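Long-range contact in Thiol:disulfide interchange protein DsbA (Pseudomonas aeruginosa, PDB 4ZL8), which probably promotes disulfide-bond formation in the periplasm by passing its own redox-active disulfide on to other proteins: residues Y6-P18 / N159-G171. The protein carries 1 engineered substitution. Residues are numbered along the deposited sequence; the frame is centred on the assembly and turned at random.
Sequences YTAGKEYVELSSP and NGKYRFDIGSAGG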
# COMPACT_ATOMS: atom_id res chain seq x y z
N TYR A 6 1.87 -9.64 -22.34
CA TYR A 6 2.93 -8.97 -21.59
C TYR A 6 4.24 -9.73 -21.69
O TYR A 6 4.26 -10.93 -21.97
CB TYR A 6 2.50 -8.82 -20.14
CG TYR A 6 1.19 -8.08 -20.00
CD1 TYR A 6 1.14 -6.71 -20.17
CD2 TYR A 6 0.01 -8.75 -19.74
CE1 TYR A 6 -0.05 -6.02 -20.04
CE2 TYR A 6 -1.17 -8.09 -19.61
CZ TYR A 6 -1.21 -6.72 -19.77
OH TYR A 6 -2.39 -6.05 -19.67
N THR A 7 5.35 -9.03 -21.48
CA THR A 7 6.67 -9.62 -21.63
C THR A 7 7.47 -9.36 -20.37
O THR A 7 7.63 -8.20 -19.97
CB THR A 7 7.44 -9.00 -22.80
OG1 THR A 7 6.70 -9.16 -24.02
CG2 THR A 7 8.80 -9.65 -22.95
N ALA A 8 7.96 -10.42 -19.74
CA ALA A 8 8.80 -10.26 -18.57
C ALA A 8 10.04 -9.46 -18.96
O ALA A 8 10.70 -9.77 -19.97
CB ALA A 8 9.18 -11.62 -18.00
N GLY A 9 10.34 -8.44 -18.17
CA GLY A 9 11.42 -7.52 -18.44
C GLY A 9 10.96 -6.21 -19.05
O GLY A 9 11.72 -5.25 -19.09
N LYS A 10 9.73 -6.19 -19.55
CA LYS A 10 9.16 -5.00 -20.16
C LYS A 10 8.13 -4.36 -19.23
O LYS A 10 8.44 -3.47 -18.44
CB LYS A 10 8.56 -5.37 -21.52
CG LYS A 10 8.06 -4.20 -22.34
CD LYS A 10 7.74 -4.67 -23.75
CE LYS A 10 7.06 -3.59 -24.57
NZ LYS A 10 6.83 -4.06 -25.95
N GLU A 11 6.89 -4.84 -19.26
CA GLU A 11 5.85 -4.21 -18.46
C GLU A 11 5.96 -4.57 -16.97
O GLU A 11 5.48 -3.86 -16.12
CB GLU A 11 4.46 -4.60 -18.98
CG GLU A 11 4.17 -4.18 -20.42
CD GLU A 11 4.54 -5.25 -21.42
OE1 GLU A 11 5.24 -6.22 -21.08
OE2 GLU A 11 4.09 -5.15 -22.58
N TYR A 12 6.59 -5.70 -16.67
CA TYR A 12 6.86 -6.14 -15.31
C TYR A 12 8.19 -6.86 -15.27
O TYR A 12 8.69 -7.27 -16.31
CB TYR A 12 5.76 -7.10 -14.79
CG TYR A 12 5.73 -8.45 -15.47
CD1 TYR A 12 6.30 -9.57 -14.89
CD2 TYR A 12 5.09 -8.61 -16.69
CE1 TYR A 12 6.26 -10.79 -15.52
CE2 TYR A 12 5.05 -9.83 -17.34
CZ TYR A 12 5.63 -10.92 -16.74
OH TYR A 12 5.59 -12.15 -17.37
N VAL A 13 8.73 -7.02 -14.06
CA VAL A 13 9.90 -7.87 -13.89
C VAL A 13 9.59 -8.94 -12.86
O VAL A 13 8.79 -8.72 -11.95
CB VAL A 13 11.16 -7.06 -13.47
CG1 VAL A 13 11.51 -6.04 -14.50
CG2 VAL A 13 10.98 -6.43 -12.08
N GLU A 14 10.25 -10.08 -13.00
CA GLU A 14 10.18 -11.13 -11.99
C GLU A 14 11.35 -10.97 -11.02
O GLU A 14 12.51 -10.83 -11.42
CB GLU A 14 10.21 -12.51 -12.64
CG GLU A 14 9.92 -13.60 -11.63
CD GLU A 14 9.60 -14.93 -12.27
OE1 GLU A 14 9.86 -15.95 -11.60
OE2 GLU A 14 9.10 -14.95 -13.42
N LEU A 15 11.04 -10.95 -9.73
CA LEU A 15 12.08 -10.88 -8.72
C LEU A 15 12.83 -12.20 -8.68
O LEU A 15 12.21 -13.26 -8.51
CB LEU A 15 11.44 -10.58 -7.36
CG LEU A 15 10.65 -9.27 -7.26
CD1 LEU A 15 10.04 -9.11 -5.89
CD2 LEU A 15 11.56 -8.08 -7.56
N SER A 16 14.16 -12.16 -8.79
CA SER A 16 14.95 -13.38 -8.78
C SER A 16 14.91 -14.07 -7.41
O SER A 16 15.12 -15.29 -7.32
CB SER A 16 16.38 -13.13 -9.25
OG SER A 16 17.14 -12.39 -8.31
N SER A 17 14.65 -13.29 -6.36
CA SER A 17 14.42 -13.81 -5.01
C SER A 17 12.99 -13.45 -4.58
O SER A 17 12.78 -12.38 -4.02
CB SER A 17 15.43 -13.22 -4.02
OG SER A 17 16.75 -13.64 -4.30
N PRO A 18 12.02 -14.32 -4.89
CA PRO A 18 10.64 -14.07 -4.48
C PRO A 18 10.51 -13.88 -2.98
O PRO A 18 11.29 -14.44 -2.19
CB PRO A 18 9.89 -15.32 -4.93
CG PRO A 18 10.72 -15.90 -6.02
CD PRO A 18 12.15 -15.56 -5.68
N ASN A 159 2.07 -11.34 -5.75
CA ASN A 159 2.46 -12.60 -5.13
C ASN A 159 3.93 -12.70 -4.74
O ASN A 159 4.53 -13.77 -4.76
CB ASN A 159 2.04 -13.81 -5.97
CG ASN A 159 1.41 -14.89 -5.15
OD1 ASN A 159 0.89 -14.63 -4.06
ND2 ASN A 159 1.46 -16.12 -5.65
N GLY A 160 4.49 -11.57 -4.34
CA GLY A 160 5.88 -11.52 -3.89
C GLY A 160 6.88 -11.76 -5.01
O GLY A 160 8.06 -11.96 -4.75
N LYS A 161 6.40 -11.72 -6.25
CA LYS A 161 7.16 -12.23 -7.39
C LYS A 161 7.31 -11.25 -8.55
O LYS A 161 8.29 -11.35 -9.28
CB LYS A 161 6.47 -13.51 -7.94
CG LYS A 161 6.67 -14.74 -7.09
CD LYS A 161 5.90 -15.93 -7.68
CE LYS A 161 5.71 -17.02 -6.64
NZ LYS A 161 4.76 -18.08 -7.06
N TYR A 162 6.31 -10.40 -8.79
CA TYR A 162 6.29 -9.59 -10.01
C TYR A 162 6.15 -8.13 -9.63
O TYR A 162 5.21 -7.77 -8.91
CB TYR A 162 5.13 -9.98 -10.92
CG TYR A 162 4.99 -11.45 -11.17
CD1 TYR A 162 5.88 -12.12 -11.99
CD2 TYR A 162 3.97 -12.17 -10.58
CE1 TYR A 162 5.75 -13.49 -12.21
CE2 TYR A 162 3.84 -13.52 -10.78
CZ TYR A 162 4.73 -14.16 -11.60
OH TYR A 162 4.61 -15.50 -11.84
N ARG A 163 7.06 -7.29 -10.12
CA ARG A 163 7.03 -5.86 -9.79
C ARG A 163 6.75 -5.05 -11.04
O ARG A 163 7.32 -5.31 -12.09
CB ARG A 163 8.35 -5.43 -9.16
CG ARG A 163 8.35 -4.02 -8.60
CD ARG A 163 9.74 -3.58 -8.14
NE ARG A 163 10.67 -3.46 -9.25
CZ ARG A 163 11.92 -3.90 -9.26
NH1 ARG A 163 12.65 -3.71 -10.33
NH2 ARG A 163 12.45 -4.54 -8.21
N PHE A 164 5.89 -4.05 -10.91
CA PHE A 164 5.53 -3.20 -12.04
C PHE A 164 4.97 -1.88 -11.54
O PHE A 164 4.60 -1.76 -10.38
CB PHE A 164 4.55 -3.90 -13.00
CG PHE A 164 3.32 -4.46 -12.35
CD1 PHE A 164 3.37 -5.67 -11.67
CD2 PHE A 164 2.08 -3.81 -12.46
CE1 PHE A 164 2.24 -6.21 -11.09
CE2 PHE A 164 0.93 -4.37 -11.89
CZ PHE A 164 1.03 -5.56 -11.20
N ASP A 165 4.96 -0.87 -12.40
CA ASP A 165 4.38 0.41 -11.99
C ASP A 165 3.57 0.99 -13.13
O ASP A 165 3.41 0.34 -14.17
CB ASP A 165 5.45 1.36 -11.43
CG ASP A 165 6.55 1.69 -12.41
OD1 ASP A 165 6.29 1.81 -13.61
OD2 ASP A 165 7.70 1.94 -11.95
N ILE A 166 3.02 2.18 -12.96
CA ILE A 166 2.12 2.71 -13.96
C ILE A 166 2.87 2.96 -15.26
O ILE A 166 2.35 2.72 -16.35
CB ILE A 166 1.39 3.96 -13.45
CG1 ILE A 166 0.50 3.58 -12.25
CG2 ILE A 166 0.57 4.58 -14.56
CD1 ILE A 166 -0.13 4.76 -11.53
N GLY A 167 4.10 3.43 -15.15
CA GLY A 167 4.90 3.71 -16.33
C GLY A 167 5.25 2.45 -17.10
O GLY A 167 5.14 2.41 -18.34
N SER A 168 5.65 1.41 -16.39
CA SER A 168 6.04 0.17 -17.05
C SER A 168 4.84 -0.53 -17.69
O SER A 168 4.95 -1.07 -18.78
CB SER A 168 6.81 -0.76 -16.11
OG SER A 168 5.97 -1.38 -15.16
N ALA A 169 3.69 -0.49 -17.02
CA ALA A 169 2.48 -1.12 -17.57
C ALA A 169 1.90 -0.34 -18.74
O ALA A 169 1.27 -0.93 -19.62
CB ALA A 169 1.44 -1.28 -16.50
N GLY A 170 2.11 0.97 -18.76
CA GLY A 170 1.62 1.81 -19.84
C GLY A 170 0.37 2.61 -19.53
O GLY A 170 -0.33 3.06 -20.44
N GLY A 171 0.06 2.78 -18.25
CA GLY A 171 -1.03 3.62 -17.83
C GLY A 171 -1.80 3.01 -16.67
O GLY A 171 -1.58 1.87 -16.32
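Arg163 and Val13 pair across a short antiparallel ladder, and show how an edge strand is tied on by backbone and side chain together. Each amide donates to the other's carbonyl, Val13 N to Arg163 O at 3.0 Å and Arg163 N to Val13 O at 2.9 Å, both nearly straight. Their side chains leave the same face of the sheet side by side. The arginine chain runs out with chi1 at -171° and bends at chi3, which brings one guanidinium face under the valine methyl, Val13 CG2 lying 3.6 Å from Arg163 NH1. The Leu15 side chain crosses the arginine at about a right angle, its CD2 3.7 Å from Arg163 NH2, whose hydrogen-bond partner is Tyr148 O.

Past the last bridge, Lys161 O takes Leu15 N at 2.8 Å, carrying the backbone bonding beyond the strands, and Lys161 CG rests against Pro18 CB. The lysine amine forms a salt bridge with Glu186. Lys161 and Tyr162 both oppose Val158, a classic beta bulge.

At the other end Glu11 O receives Ser168 OG at 2.7 Å, from above the carbonyl plane. Glu11 CB and CG lie along Ser168 O (each 3.6 Å); the bend at chi2 (91°) then turns the carboxylate away, and OE1 accepts a hydrogen bond from Thr7 N.

On the opposite face from Arg163, the rings of Tyr12 and Tyr162 meet obliquely, and Tyr162 OH reaches Glu186. Strand 13-14 thus borders the thioredoxin-fold sheet beside strand 162-165, which pairs in turn with strand 155-158, while helix 172-188 packs against the face carrying Tyr162 and Phe164.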